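1-deoxy-D-xylulose 5-phosphate reductoisomerase (Moraxella catarrhalis, PDB 4ZQG) catalyses the NAD(P)H-dependent rearrangement and reduction of 1-deoxy-D-xylulose 5-phosphate to 2-C-methyl-D-erythritol 4-phosphate, a step of the MEP pathway inhibited by fosmidomycin. Local coordinates at residues Ala127-Leu132 and Pro152-His157; Asn158-Cys163 and His241-Lys246; Gln220-Asp225 and Met229-Leu234; Gln249-Ile254 and Leu324-Ala329. One frame throughout, in Å; residues are numbered along the deposited sequence. Where two conformers were deposited one is given.

Interaction 1 of 4, residues Ala127-Leu132 and Pro152-His157; sequences ANKESL and PIDSEH. With MG (magnesium ion), chain D; NAD (nicotinamide-adenine-dinucleotide), chain C; FOM (3-[formyl(hydroxy)amino]propylphosphonic acid), chain E.
Lys129 crosses the carboxylate of Asp154 at a slant; a bend at chi3 (59°) turns its end there, and NZ stops 3.0 Å from Asp154 OD2 in a salt bridge, though the place of OD2 is not certain. Asp154 has CG opposite its backbone N (chi1 -157°), with OD2 to the lysine and Asp154 OD1 bound to the magnesium ion at 2.1 Å. Glu156 OE2 adds a second protein ligand to the magnesium, also at 2.1 Å, and Glu235 a third, while fosmidomycin chelates the metal through O1 and O2. Lys129 NZ is held as well by Asn231 and Glu235. Behind this polar layer Ala127 CB meets Ile153 CG2 at 3.8 Å, a small apolar patch beside the nicotinamide ribose, whose O3D donates to Glu130 OE1 over 2.6 Å. The two segments leave the adjacent parallel strands 123-126 and 149-152 of the Rossmann-type sheet and lead into helices 130-146 and 155-162, with helix 230-243 packed against both.

Interaction 2 of 4, residues Asn158-Cys163 and His241-Lys246; sequences NAIYQC and HLFDLK
Phe243, in the last part of helix 230-243, holds out its ring, and Ile160 of helix 155-162 closes over one face. The touching branch is the gamma methyl: Ile160 CG2 stands 3.7 Å from the centroid of the Phe243 ring, 23° off the normal, a CH-pi contact shifted toward the rim, where CG2 comes within 3.4 Å of CZ. It can do so because CG2 is the branch set opposite the backbone N of Ile160, which swings it off the helix toward the ring. On the other face of Phe243 lies CB of Leu242, over the ring centre, so the phenyl group is sandwiched between its own neighbour and the isoleucine.

Away from this point the packing slackens. Tyr161 CB comes no nearer than 4.5 Å to Phe243 CE2, and beyond Phe243 the chain turns off at Asp244, with positive phi, toward the partly open side where Lys246 is exposed. On the far flank of helix 155-162, Gln162 bonds to Ser270 of the second subunit. Ile160 and Phe243 both rest on Leu185 of strand 182-189, so the two helices pack side by side on one face of the mixed sheet, an alpha/beta packing in keeping with the glyceraldehyde-phosphate-dehydrogenase-like domain of this family.

Interaction 3 of 4, residues Gln220-Asp225 and Met229-Leu234; sequences QKISID and MMNKGL. With NAD (nicotinamide-adenine-dinucleotide), chain C; FOM (3-[formyl(hydroxy)amino]propylphosphonic acid), chain E.
A sharp helix-helix corner in the inhibitor pocket is fastened where Asn231 N donates to Asp225 O, at 2.9 Å and 166°. Here the chain swings from helix 220-228 into helix 230-243, and the axes of 220-225 and 230-234 stand at 102°. Inside the corner the CB atoms of Asp225 and Asn231 touch, and Leu234 CD1 lies against Asp225 OD2; the carboxylate of Asp225 is also held by Asn343 and, weakly, by Lys221.

With CG opposite the backbone N (chi1 -178°), Asn231 extends its amide past Ile222, whose CG1 lies 3.4 Å from Asn231 OD1. Asn231 ND2 then reaches fosmidomycin twice, at 2.8 Å to OP2 and 3.1 Å to O2. Ile222 CD1 turns to the cofactor instead, 3.4 Å from C6N of the nicotinamide. Lys232 NZ adds a bond of 3.0 Å to OP2.

OD1 of Asn231 accepts from Lys129 while ND2 faces the inhibitor, so the two ends of the amide are told apart and its flip is fixed. The ammonium of Lys232, shared with Glu156 and Glu235, would balance part of the phosphonate charge, and probably that of the substrate phosphate too.

Interaction 4 of 4, residues Gln249-Ile254 and Leu324-Ala329; sequences QIQVVI and LARYAA
Arg326 reaches across from its helix to the edge of strand 250-254 and takes hold of one backbone oxygen. Its NH2 donates to Ile250 O over 3.1 Å at 154°; the oxygen lies in the guanidinium plane, and the nitrogen meets it nearly along the C=O axis. NH1 leans on the same Ile250 O with a weak bond of 3.3 Å, so the carbonyl is gripped by the forked end of the arginine. Val252 CG2 sits at the guanidinium edge, 4.2 Å from Arg326 NH1. In the conformer of Gln251 given here, one of two, OE1 stands over one guanidinium face, toward its rim, with the amide plane tilted 23° from the guanidinium, a placement that is accordingly less certain.

The arginine arrives by an extended first half, CG opposite the backbone N, and a bend at chi3 (-70°) that turns the head onto the strand. Glu247, just ahead of the strand, pairs with NH2 in a salt bridge and steadies it. Gln249, Gln251 and Val253 make the backbone bonds to strand 182-189, whereas the carbonyls of Ile250 and Val252 face outward; the latter bonds to Tyr304 of the second subunit. Segment 324-329 of helix 320-331 runs antiparallel to this outermost strand of the mixed sheet, with Leu236 of helix 230-243 touching both Ile250 and Arg326 and helix 359-368 lying behind.

Along the chain interaction 1 comes first, interaction 3 is nested in the loop closed by interaction 2, and interaction 4 follows. Helix 230-243 is shared by interactions 2 and 3: its start belongs to interaction 3 and its end to interaction 2, whose centres lie about 19 Å apart, while helix 155-162 carries interaction 1 into interaction 2. Interactions 1 and 3, with centres about 12 Å apart, meet directly through Glu156 and Lys232 and both line the cofactor and fosmidomycin sites. Interaction 4, about 13 Å from interaction 3 between centres, packs on it through Gly233 and Ala325. The active site is therefore built at the junction of the Rossmann-type sheet and the mixed sheet, and interactions 2 and 4 both border the second subunit.

Interaction 1 of 4, residues Ala127-Leu132 and Pro152-His157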
# COMPACT_ATOMS: atom_id res chain seq x y z
N ALA A 127 4.04 -18.43 -10.67
CA ALA A 127 3.85 -18.95 -9.33
C ALA A 127 5.13 -19.63 -9.00
O ALA A 127 5.74 -19.43 -7.96
CB ALA A 127 2.69 -19.93 -9.29
N ASN A 128 5.50 -20.47 -9.93
CA ASN A 128 6.69 -21.29 -9.90
C ASN A 128 7.98 -20.49 -9.66
O ASN A 128 8.65 -20.02 -10.60
CB ASN A 128 6.74 -22.00 -11.24
CG ASN A 128 7.97 -22.79 -11.42
OD1 ASN A 128 8.55 -22.78 -12.50
ND2 ASN A 128 8.38 -23.49 -10.37
N LYS A 129 8.33 -20.37 -8.38
CA LYS A 129 9.47 -19.52 -7.93
C LYS A 129 10.82 -20.21 -8.12
O LYS A 129 11.83 -19.53 -8.35
CB LYS A 129 9.30 -19.11 -6.46
CG LYS A 129 9.33 -20.31 -5.50
CD LYS A 129 8.99 -19.92 -4.09
CE LYS A 129 7.62 -19.30 -4.00
NZ LYS A 129 7.14 -19.36 -2.59
N GLU A 130 10.84 -21.53 -8.04
CA GLU A 130 12.04 -22.28 -8.34
C GLU A 130 12.60 -21.95 -9.74
O GLU A 130 13.80 -22.00 -9.96
CB GLU A 130 11.80 -23.78 -8.14
CG GLU A 130 11.34 -24.15 -6.71
CD GLU A 130 9.80 -24.13 -6.49
OE1 GLU A 130 9.07 -23.50 -7.30
OE2 GLU A 130 9.30 -24.73 -5.50
N SER A 131 11.76 -21.52 -10.67
CA SER A 131 12.28 -21.05 -11.95
C SER A 131 13.25 -19.86 -11.89
O SER A 131 14.23 -19.80 -12.60
CB SER A 131 11.12 -20.68 -12.85
OG SER A 131 10.73 -21.82 -13.58
N LEU A 132 12.92 -18.89 -11.06
CA LEU A 132 13.73 -17.72 -10.90
C LEU A 132 14.92 -17.96 -9.95
O LEU A 132 16.01 -17.45 -10.22
CB LEU A 132 12.84 -16.55 -10.43
CG LEU A 132 12.61 -15.41 -11.43
CD1 LEU A 132 12.53 -15.77 -12.90
CD2 LEU A 132 11.33 -14.72 -11.05
N PRO A 152 4.15 -11.47 -11.21
CA PRO A 152 4.19 -12.46 -10.15
C PRO A 152 2.85 -12.71 -9.49
O PRO A 152 2.04 -11.77 -9.24
CB PRO A 152 5.14 -11.81 -9.14
CG PRO A 152 4.88 -10.36 -9.31
CD PRO A 152 4.62 -10.15 -10.77
N ILE A 153 2.66 -13.99 -9.18
CA ILE A 153 1.47 -14.55 -8.59
C ILE A 153 1.76 -14.83 -7.15
O ILE A 153 0.86 -14.84 -6.32
CB ILE A 153 1.14 -15.92 -9.27
CG1 ILE A 153 0.22 -15.71 -10.45
CG2 ILE A 153 0.55 -16.98 -8.28
CD1 ILE A 153 -0.04 -17.03 -11.22
N ASP A 154 3.01 -15.15 -6.86
CA ASP A 154 3.42 -15.32 -5.49
C ASP A 154 2.94 -14.09 -4.65
O ASP A 154 3.09 -12.94 -5.07
CB ASP A 154 4.94 -15.55 -5.40
CG ASP A 154 5.32 -16.28 -4.13
OD1 ASP A 154 4.44 -16.34 -3.28
OD2 ASP A 154 6.44 -16.81 -4.00
N SER A 155 2.35 -14.36 -3.49
CA SER A 155 1.68 -13.33 -2.69
C SER A 155 2.56 -12.12 -2.38
O SER A 155 2.24 -10.97 -2.75
CB SER A 155 1.20 -13.93 -1.36
OG SER A 155 0.17 -13.15 -0.79
N GLU A 156 3.70 -12.40 -1.77
CA GLU A 156 4.65 -11.36 -1.41
C GLU A 156 5.08 -10.56 -2.62
O GLU A 156 5.08 -9.33 -2.58
CB GLU A 156 5.85 -11.95 -0.70
CG GLU A 156 5.49 -12.75 0.56
CD GLU A 156 5.01 -14.15 0.27
OE1 GLU A 156 4.71 -14.91 1.22
OE2 GLU A 156 4.96 -14.47 -0.93
N HIS A 157 5.39 -11.22 -3.71
CA HIS A 157 5.86 -10.52 -4.88
C HIS A 157 4.74 -9.77 -5.56
O HIS A 157 4.97 -8.71 -6.16
CB HIS A 157 6.51 -11.49 -5.84
CG HIS A 157 7.62 -12.24 -5.20
ND1 HIS A 157 7.40 -13.25 -4.30
CD2 HIS A 157 8.95 -12.02 -5.20
CE1 HIS A 157 8.56 -13.68 -3.83
NE2 HIS A 157 9.51 -12.94 -4.35
MG MG D . 4.81 -16.60 -1.22
PA NAD C . 1.22 -28.50 -6.22
O1A NAD C . 2.19 -29.49 -5.69
O2A NAD C . -0.14 -28.31 -5.59
O5B NAD C . 1.03 -28.64 -7.82
C5B NAD C . 2.11 -28.69 -8.75
C4B NAD C . 1.59 -28.80 -10.19
O4B NAD C . 2.73 -29.05 -11.03
C3B NAD C . 0.60 -29.95 -10.41
O3B NAD C . -0.42 -29.61 -11.35
C2B NAD C . 1.47 -31.06 -10.96
O2B NAD C . 0.82 -31.87 -11.94
C1B NAD C . 2.65 -30.35 -11.61
N9A NAD C . 3.92 -31.12 -11.44
C8A NAD C . 4.39 -31.62 -10.29
N7A NAD C . 5.56 -32.27 -10.47
C5A NAD C . 5.86 -32.21 -11.77
C6A NAD C . 6.98 -32.73 -12.59
N6A NAD C . 8.00 -33.44 -12.01
N1A NAD C . 6.90 -32.45 -13.91
C2A NAD C . 5.86 -31.76 -14.47
N3A NAD C . 4.81 -31.27 -13.78
C4A NAD C . 4.77 -31.46 -12.43
O3 NAD C . 2.02 -27.09 -6.21
PN NAD C . 1.52 -25.63 -5.72
O1N NAD C . 1.53 -25.70 -4.21
O2N NAD C . 0.34 -25.23 -6.57
O5D NAD C . 2.82 -24.82 -6.21
C5D NAD C . 2.99 -24.40 -7.57
C4D NAD C . 4.09 -23.35 -7.66
O4D NAD C . 3.64 -22.06 -7.24
C3D NAD C . 5.26 -23.71 -6.76
O3D NAD C . 6.45 -23.30 -7.42
C2D NAD C . 5.01 -22.94 -5.49
O2D NAD C . 6.22 -22.72 -4.75
C1D NAD C . 4.33 -21.68 -6.04
N1N NAD C . 3.40 -21.07 -5.07
C2N NAD C . 2.32 -21.75 -4.61
C3N NAD C . 1.45 -21.17 -3.66
C7N NAD C . 0.22 -21.88 -3.15
O7N NAD C . -0.64 -21.25 -2.56
N7N NAD C . 0.07 -23.19 -3.35
C4N NAD C . 1.73 -19.90 -3.20
C5N NAD C . 2.82 -19.24 -3.70
C6N NAD C . 3.66 -19.83 -4.63
O2 FOM E . 4.31 -18.36 -0.12
N1 FOM E . 3.03 -18.14 0.33
C1 FOM E . 2.25 -17.33 -0.26
O1 FOM E . 2.62 -16.70 -1.23
C2 FOM E . 2.67 -18.86 1.55
C3 FOM E . 3.69 -18.24 2.50
C4 FOM E . 3.73 -18.94 3.83
PA1 FOM E . 5.06 -18.16 4.72
OP1 FOM E . 4.62 -16.65 4.96
OP2 FOM E . 6.23 -18.04 3.84
OP3 FOM E . 5.47 -18.88 6.12

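Interaction 2 of 4, residues Asn158-Cys163 and His241-Lys246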
# COMPACT_ATOMS: atom_id res chain seq x y z
N ASN A 158 3.53 -10.33 -5.49
CA ASN A 158 2.41 -9.67 -6.07
C ASN A 158 2.14 -8.40 -5.26
O ASN A 158 1.97 -7.33 -5.86
CB ASN A 158 1.17 -10.55 -6.13
CG ASN A 158 0.02 -9.84 -6.79
OD1 ASN A 158 -0.81 -9.23 -6.12
ND2 ASN A 158 0.01 -9.85 -8.12
N ALA A 159 2.17 -8.52 -3.92
CA ALA A 159 2.06 -7.34 -3.03
C ALA A 159 3.04 -6.24 -3.38
O ALA A 159 2.65 -5.14 -3.71
CB ALA A 159 2.25 -7.73 -1.60
N ILE A 160 4.32 -6.58 -3.35
CA ILE A 160 5.36 -5.63 -3.75
C ILE A 160 5.05 -5.03 -5.10
O ILE A 160 5.16 -3.83 -5.30
CB ILE A 160 6.74 -6.32 -3.75
CG1 ILE A 160 7.21 -6.56 -2.32
CG2 ILE A 160 7.76 -5.47 -4.47
CD1 ILE A 160 8.34 -7.53 -2.25
N TYR A 161 4.67 -5.86 -6.05
CA TYR A 161 4.41 -5.35 -7.39
C TYR A 161 3.27 -4.31 -7.39
O TYR A 161 3.34 -3.28 -8.05
CB TYR A 161 4.06 -6.54 -8.28
CG TYR A 161 3.84 -6.19 -9.73
CD1 TYR A 161 4.88 -6.25 -10.63
CD2 TYR A 161 2.59 -5.81 -10.18
CE1 TYR A 161 4.68 -5.97 -11.98
CE2 TYR A 161 2.38 -5.52 -11.50
CZ TYR A 161 3.43 -5.61 -12.40
OH TYR A 161 3.22 -5.28 -13.71
N GLN A 162 2.21 -4.62 -6.67
CA GLN A 162 1.10 -3.71 -6.51
C GLN A 162 1.49 -2.40 -5.83
O GLN A 162 0.87 -1.37 -6.07
CB GLN A 162 0.00 -4.36 -5.66
CG GLN A 162 -0.83 -5.44 -6.35
CD GLN A 162 -2.12 -5.69 -5.63
OE1 GLN A 162 -2.91 -4.78 -5.43
NE2 GLN A 162 -2.34 -6.92 -5.23
N CYS A 163 2.52 -2.46 -4.99
CA CYS A 163 2.99 -1.32 -4.26
C CYS A 163 4.14 -0.52 -4.94
O CYS A 163 4.78 0.32 -4.30
CB CYS A 163 3.39 -1.79 -2.88
SG CYS A 163 1.92 -2.17 -1.88
N HIS A 241 15.64 -11.14 -8.58
CA HIS A 241 15.48 -11.16 -10.03
C HIS A 241 14.29 -10.37 -10.49
O HIS A 241 14.35 -9.70 -11.50
CB HIS A 241 15.35 -12.57 -10.58
CG HIS A 241 16.54 -13.41 -10.33
ND1 HIS A 241 17.71 -13.26 -11.05
CD2 HIS A 241 16.78 -14.36 -9.40
CE1 HIS A 241 18.62 -14.09 -10.56
NE2 HIS A 241 18.07 -14.77 -9.57
N LEU A 242 13.17 -10.48 -9.78
CA LEU A 242 11.96 -9.85 -10.30
C LEU A 242 12.11 -8.35 -10.31
O LEU A 242 11.70 -7.68 -11.26
CB LEU A 242 10.75 -10.22 -9.44
CG LEU A 242 9.99 -11.50 -9.77
CD1 LEU A 242 8.89 -11.65 -8.73
CD2 LEU A 242 9.45 -11.44 -11.18
N PHE A 243 12.67 -7.83 -9.23
CA PHE A 243 12.70 -6.40 -9.03
C PHE A 243 14.08 -5.80 -9.24
O PHE A 243 14.28 -4.62 -9.02
CB PHE A 243 12.17 -6.12 -7.64
CG PHE A 243 10.82 -6.69 -7.41
CD1 PHE A 243 10.60 -7.62 -6.42
CD2 PHE A 243 9.77 -6.30 -8.20
CE1 PHE A 243 9.35 -8.15 -6.22
CE2 PHE A 243 8.53 -6.79 -7.98
CZ PHE A 243 8.32 -7.74 -7.00
N ASP A 244 15.00 -6.62 -9.72
CA ASP A 244 16.30 -6.21 -10.17
C ASP A 244 17.14 -5.53 -9.08
O ASP A 244 17.78 -4.53 -9.34
CB ASP A 244 16.17 -5.31 -11.38
CG ASP A 244 17.44 -5.21 -12.12
OD1 ASP A 244 17.87 -4.08 -12.41
OD2 ASP A 244 18.08 -6.27 -12.33
N LEU A 245 17.15 -6.15 -7.90
CA LEU A 245 17.89 -5.69 -6.74
C LEU A 245 18.82 -6.77 -6.21
O LEU A 245 18.77 -7.93 -6.67
CB LEU A 245 16.89 -5.37 -5.64
CG LEU A 245 15.85 -4.30 -5.94
CD1 LEU A 245 14.89 -4.21 -4.77
CD2 LEU A 245 16.49 -2.93 -6.15
N LYS A 246 19.64 -6.43 -5.22
CA LYS A 246 20.49 -7.39 -4.51
C LYS A 246 19.94 -7.63 -3.13
O LYS A 246 19.10 -6.89 -2.68
CB LYS A 246 21.93 -6.89 -4.39
CG LYS A 246 22.54 -6.43 -5.69
CD LYS A 246 22.90 -7.60 -6.55
CE LYS A 246 23.54 -7.13 -7.83
NZ LYS A 246 23.95 -8.36 -8.55

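Interaction 3 of 4, residues Gln220-Asp225 and Met229-Leu234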
# COMPACT_ATOMS: atom_id res chain seq x y z
N GLN A 220 2.41 -29.53 -1.09
CA GLN A 220 3.20 -30.13 -0.03
C GLN A 220 4.56 -29.46 0.15
O GLN A 220 5.06 -29.32 1.29
CB GLN A 220 3.44 -31.59 -0.36
CG GLN A 220 2.25 -32.49 -0.10
CD GLN A 220 2.70 -33.94 -0.08
OE1 GLN A 220 3.05 -34.51 -1.12
NE2 GLN A 220 2.78 -34.52 1.14
N LYS A 221 5.19 -29.11 -0.97
CA LYS A 221 6.57 -28.62 -0.95
C LYS A 221 6.71 -27.19 -0.29
O LYS A 221 7.42 -27.03 0.72
CB LYS A 221 7.14 -28.65 -2.38
CG LYS A 221 8.62 -28.37 -2.42
CD LYS A 221 9.03 -27.76 -3.75
CE LYS A 221 10.21 -26.82 -3.54
NZ LYS A 221 11.24 -27.38 -2.62
N ILE A 222 6.03 -26.21 -0.89
CA ILE A 222 5.90 -24.88 -0.36
C ILE A 222 5.41 -24.99 1.08
O ILE A 222 5.87 -24.28 1.94
CB ILE A 222 5.02 -23.96 -1.25
CG1 ILE A 222 5.35 -22.50 -0.99
CG2 ILE A 222 3.54 -24.15 -1.03
CD1 ILE A 222 4.66 -21.51 -1.90
N SER A 223 4.55 -25.92 1.38
CA SER A 223 4.13 -26.06 2.74
C SER A 223 5.32 -26.31 3.66
O SER A 223 5.45 -25.65 4.67
CB SER A 223 3.02 -27.14 2.88
OG SER A 223 1.77 -26.61 2.42
N ILE A 224 6.19 -27.25 3.32
CA ILE A 224 7.35 -27.60 4.19
C ILE A 224 8.38 -26.47 4.26
O ILE A 224 8.97 -26.16 5.31
CB ILE A 224 8.03 -28.88 3.69
CG1 ILE A 224 7.04 -30.08 3.75
CG2 ILE A 224 9.27 -29.20 4.53
CD1 ILE A 224 6.67 -30.51 5.16
N ASP A 225 8.60 -25.86 3.11
CA ASP A 225 9.43 -24.72 3.00
C ASP A 225 9.00 -23.55 3.91
O ASP A 225 9.84 -22.74 4.38
CB ASP A 225 9.43 -24.28 1.55
CG ASP A 225 10.32 -25.14 0.68
OD1 ASP A 225 11.14 -25.96 1.24
OD2 ASP A 225 10.19 -24.95 -0.57
N MET A 229 11.21 -22.05 6.85
CA MET A 229 11.46 -20.69 6.41
C MET A 229 12.36 -20.60 5.18
O MET A 229 12.70 -19.52 4.73
CB MET A 229 12.00 -19.82 7.53
CG MET A 229 11.84 -18.32 7.21
SD MET A 229 11.42 -17.21 8.58
CE MET A 229 10.07 -18.13 9.27
N MET A 230 12.68 -21.74 4.59
CA MET A 230 13.31 -21.73 3.31
C MET A 230 12.43 -21.06 2.24
O MET A 230 12.97 -20.54 1.26
CB MET A 230 13.63 -23.17 2.90
CG MET A 230 14.29 -23.29 1.53
SD MET A 230 15.83 -22.35 1.48
CE MET A 230 16.93 -23.41 2.42
N ASN A 231 11.10 -21.08 2.41
CA ASN A 231 10.20 -20.42 1.45
C ASN A 231 10.52 -18.92 1.32
O ASN A 231 10.52 -18.36 0.21
CB ASN A 231 8.74 -20.63 1.82
CG ASN A 231 7.78 -20.00 0.81
OD1 ASN A 231 7.84 -20.27 -0.40
ND2 ASN A 231 6.93 -19.10 1.29
N LYS A 232 10.84 -18.29 2.44
CA LYS A 232 11.23 -16.90 2.42
C LYS A 232 12.58 -16.72 1.77
O LYS A 232 12.79 -15.78 1.00
CB LYS A 232 11.22 -16.30 3.81
CG LYS A 232 10.65 -14.90 3.87
CD LYS A 232 9.39 -14.72 3.04
CE LYS A 232 8.31 -15.70 3.46
NZ LYS A 232 7.02 -15.38 2.79
N GLY A 233 13.47 -17.68 2.01
CA GLY A 233 14.78 -17.72 1.38
C GLY A 233 14.66 -17.64 -0.10
O GLY A 233 15.33 -16.87 -0.76
N LEU A 234 13.78 -18.45 -0.63
CA LEU A 234 13.64 -18.60 -2.07
C LEU A 234 12.97 -17.36 -2.61
O LEU A 234 13.27 -16.90 -3.70
CB LEU A 234 12.77 -19.83 -2.39
CG LEU A 234 13.39 -21.18 -2.02
CD1 LEU A 234 12.37 -22.25 -2.28
CD2 LEU A 234 14.65 -21.50 -2.82
PA NAD C . 1.22 -28.50 -6.22
O1A NAD C . 2.19 -29.49 -5.69
O2A NAD C . -0.14 -28.31 -5.59
O5B NAD C . 1.03 -28.64 -7.82
C5B NAD C . 2.11 -28.69 -8.75
C4B NAD C . 1.59 -28.80 -10.19
O4B NAD C . 2.73 -29.05 -11.03
C3B NAD C . 0.60 -29.95 -10.41
O3B NAD C . -0.42 -29.61 -11.35
C2B NAD C . 1.47 -31.06 -10.96
O2B NAD C . 0.82 -31.87 -11.94
C1B NAD C . 2.65 -30.35 -11.61
N9A NAD C . 3.92 -31.12 -11.44
C8A NAD C . 4.39 -31.62 -10.29
N7A NAD C . 5.56 -32.27 -10.47
C5A NAD C . 5.86 -32.21 -11.77
C6A NAD C . 6.98 -32.73 -12.59
N6A NAD C . 8.00 -33.44 -12.01
N1A NAD C . 6.90 -32.45 -13.91
C2A NAD C . 5.86 -31.76 -14.47
N3A NAD C . 4.81 -31.27 -13.78
C4A NAD C . 4.77 -31.46 -12.43
O3 NAD C . 2.02 -27.09 -6.21
PN NAD C . 1.52 -25.63 -5.72
O1N NAD C . 1.53 -25.70 -4.21
O2N NAD C . 0.34 -25.23 -6.57
O5D NAD C . 2.82 -24.82 -6.21
C5D NAD C . 2.99 -24.40 -7.57
C4D NAD C . 4.09 -23.35 -7.66
O4D NAD C . 3.64 -22.06 -7.24
C3D NAD C . 5.26 -23.71 -6.76
O3D NAD C . 6.45 -23.30 -7.42
C2D NAD C . 5.01 -22.94 -5.49
O2D NAD C . 6.22 -22.72 -4.75
C1D NAD C . 4.33 -21.68 -6.04
N1N NAD C . 3.40 -21.07 -5.07
C2N NAD C . 2.32 -21.75 -4.61
C3N NAD C . 1.45 -21.17 -3.66
C7N NAD C . 0.22 -21.88 -3.15
O7N NAD C . -0.64 -21.25 -2.56
N7N NAD C . 0.07 -23.19 -3.35
C4N NAD C . 1.73 -19.90 -3.20
C5N NAD C . 2.82 -19.24 -3.70
C6N NAD C . 3.66 -19.83 -4.63
O2 FOM E . 4.31 -18.36 -0.12
N1 FOM E . 3.03 -18.14 0.33
C1 FOM E . 2.25 -17.33 -0.26
O1 FOM E . 2.62 -16.70 -1.23
C2 FOM E . 2.67 -18.86 1.55
C3 FOM E . 3.69 -18.24 2.50
C4 FOM E . 3.73 -18.94 3.83
PA1 FOM E . 5.06 -18.16 4.72
OP1 FOM E . 4.62 -16.65 4.96
OP2 FOM E . 6.23 -18.04 3.84
OP3 FOM E . 5.47 -18.88 6.12

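Interaction 4 of 4, residues Gln249-Ile254 and Leu324-Ala329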
# COMPACT_ATOMS: atom_id res chain seq x y z
N GLN A 249 19.19 -5.00 -0.17
CA GLN A 249 17.96 -4.24 -0.34
C GLN A 249 16.62 -4.94 -0.02
O GLN A 249 15.56 -4.30 -0.13
CB GLN A 249 17.93 -3.71 -1.76
CG GLN A 249 18.77 -2.46 -1.91
CD GLN A 249 18.99 -2.09 -3.35
OE1 GLN A 249 19.50 -2.93 -4.15
NE2 GLN A 249 18.62 -0.85 -3.72
N ILE A 250 16.63 -6.21 0.37
CA ILE A 250 15.39 -6.91 0.67
C ILE A 250 15.48 -7.53 2.03
O ILE A 250 16.29 -8.38 2.24
CB ILE A 250 15.14 -8.02 -0.34
CG1 ILE A 250 15.03 -7.44 -1.75
CG2 ILE A 250 13.88 -8.78 -0.01
CD1 ILE A 250 15.05 -8.50 -2.81
N GLN A 251 14.63 -7.10 2.95
CA GLN A 251 14.68 -7.59 4.32
C GLN A 251 13.42 -8.37 4.63
O GLN A 251 12.47 -8.31 3.88
CB GLN A 251 14.86 -6.42 5.29
CG GLN A 251 16.17 -5.66 5.06
CD GLN A 251 17.40 -6.56 5.01
OE1 GLN A 251 17.69 -7.28 5.96
NE2 GLN A 251 18.13 -6.51 3.90
N VAL A 252 13.44 -9.10 5.74
CA VAL A 252 12.37 -10.00 6.08
C VAL A 252 11.90 -9.71 7.45
O VAL A 252 12.72 -9.58 8.37
CB VAL A 252 12.88 -11.46 6.06
CG1 VAL A 252 11.90 -12.43 6.73
CG2 VAL A 252 13.21 -11.86 4.64
N VAL A 253 10.58 -9.62 7.59
CA VAL A 253 9.92 -9.46 8.86
C VAL A 253 8.94 -10.63 9.09
O VAL A 253 8.18 -10.99 8.21
CB VAL A 253 9.20 -8.07 8.95
CG1 VAL A 253 8.15 -7.87 7.87
CG2 VAL A 253 8.59 -7.85 10.32
N ILE A 254 8.98 -11.20 10.29
CA ILE A 254 7.98 -12.15 10.70
C ILE A 254 6.65 -11.47 11.06
O ILE A 254 6.59 -10.57 11.90
CB ILE A 254 8.44 -12.97 11.92
CG1 ILE A 254 9.73 -13.76 11.65
CG2 ILE A 254 7.35 -13.91 12.39
CD1 ILE A 254 10.00 -14.17 10.20
N LEU A 324 20.94 -19.15 5.09
CA LEU A 324 21.65 -19.84 4.02
C LEU A 324 21.19 -19.35 2.67
O LEU A 324 21.96 -19.30 1.72
CB LEU A 324 21.50 -21.34 4.16
CG LEU A 324 21.99 -21.94 5.50
CD1 LEU A 324 21.48 -23.35 5.73
CD2 LEU A 324 23.50 -21.93 5.58
N ALA A 325 19.94 -18.91 2.59
CA ALA A 325 19.46 -18.37 1.33
C ALA A 325 20.04 -17.03 1.00
O ALA A 325 20.28 -16.70 -0.18
CB ALA A 325 17.95 -18.27 1.35
N ARG A 326 20.26 -16.22 2.04
CA ARG A 326 20.85 -14.92 1.83
C ARG A 326 22.28 -15.12 1.38
O ARG A 326 22.69 -14.60 0.35
CB ARG A 326 20.75 -14.03 3.08
CG ARG A 326 20.97 -12.56 2.74
CD ARG A 326 20.79 -11.65 3.95
NE ARG A 326 19.41 -11.58 4.36
CZ ARG A 326 18.49 -10.83 3.77
NH1 ARG A 326 17.22 -10.85 4.24
NH2 ARG A 326 18.80 -10.08 2.72
N TYR A 327 23.02 -15.94 2.12
CA TYR A 327 24.36 -16.33 1.76
C TYR A 327 24.40 -16.76 0.31
O TYR A 327 25.25 -16.31 -0.45
CB TYR A 327 24.84 -17.42 2.68
CG TYR A 327 26.16 -18.06 2.30
CD1 TYR A 327 27.28 -17.28 1.97
CD2 TYR A 327 26.30 -19.46 2.27
CE1 TYR A 327 28.49 -17.88 1.63
CE2 TYR A 327 27.50 -20.06 1.94
CZ TYR A 327 28.60 -19.27 1.62
OH TYR A 327 29.78 -19.90 1.29
N ALA A 328 23.45 -17.58 -0.10
CA ALA A 328 23.44 -18.07 -1.48
C ALA A 328 23.11 -16.95 -2.45
O ALA A 328 23.73 -16.84 -3.49
CB ALA A 328 22.47 -19.23 -1.62
N ALA A 329 22.16 -16.10 -2.10
CA ALA A 329 21.83 -14.98 -2.97
C ALA A 329 23.05 -14.13 -3.28
O ALA A 329 23.21 -13.70 -4.41
CB ALA A 329 20.75 -14.13 -2.36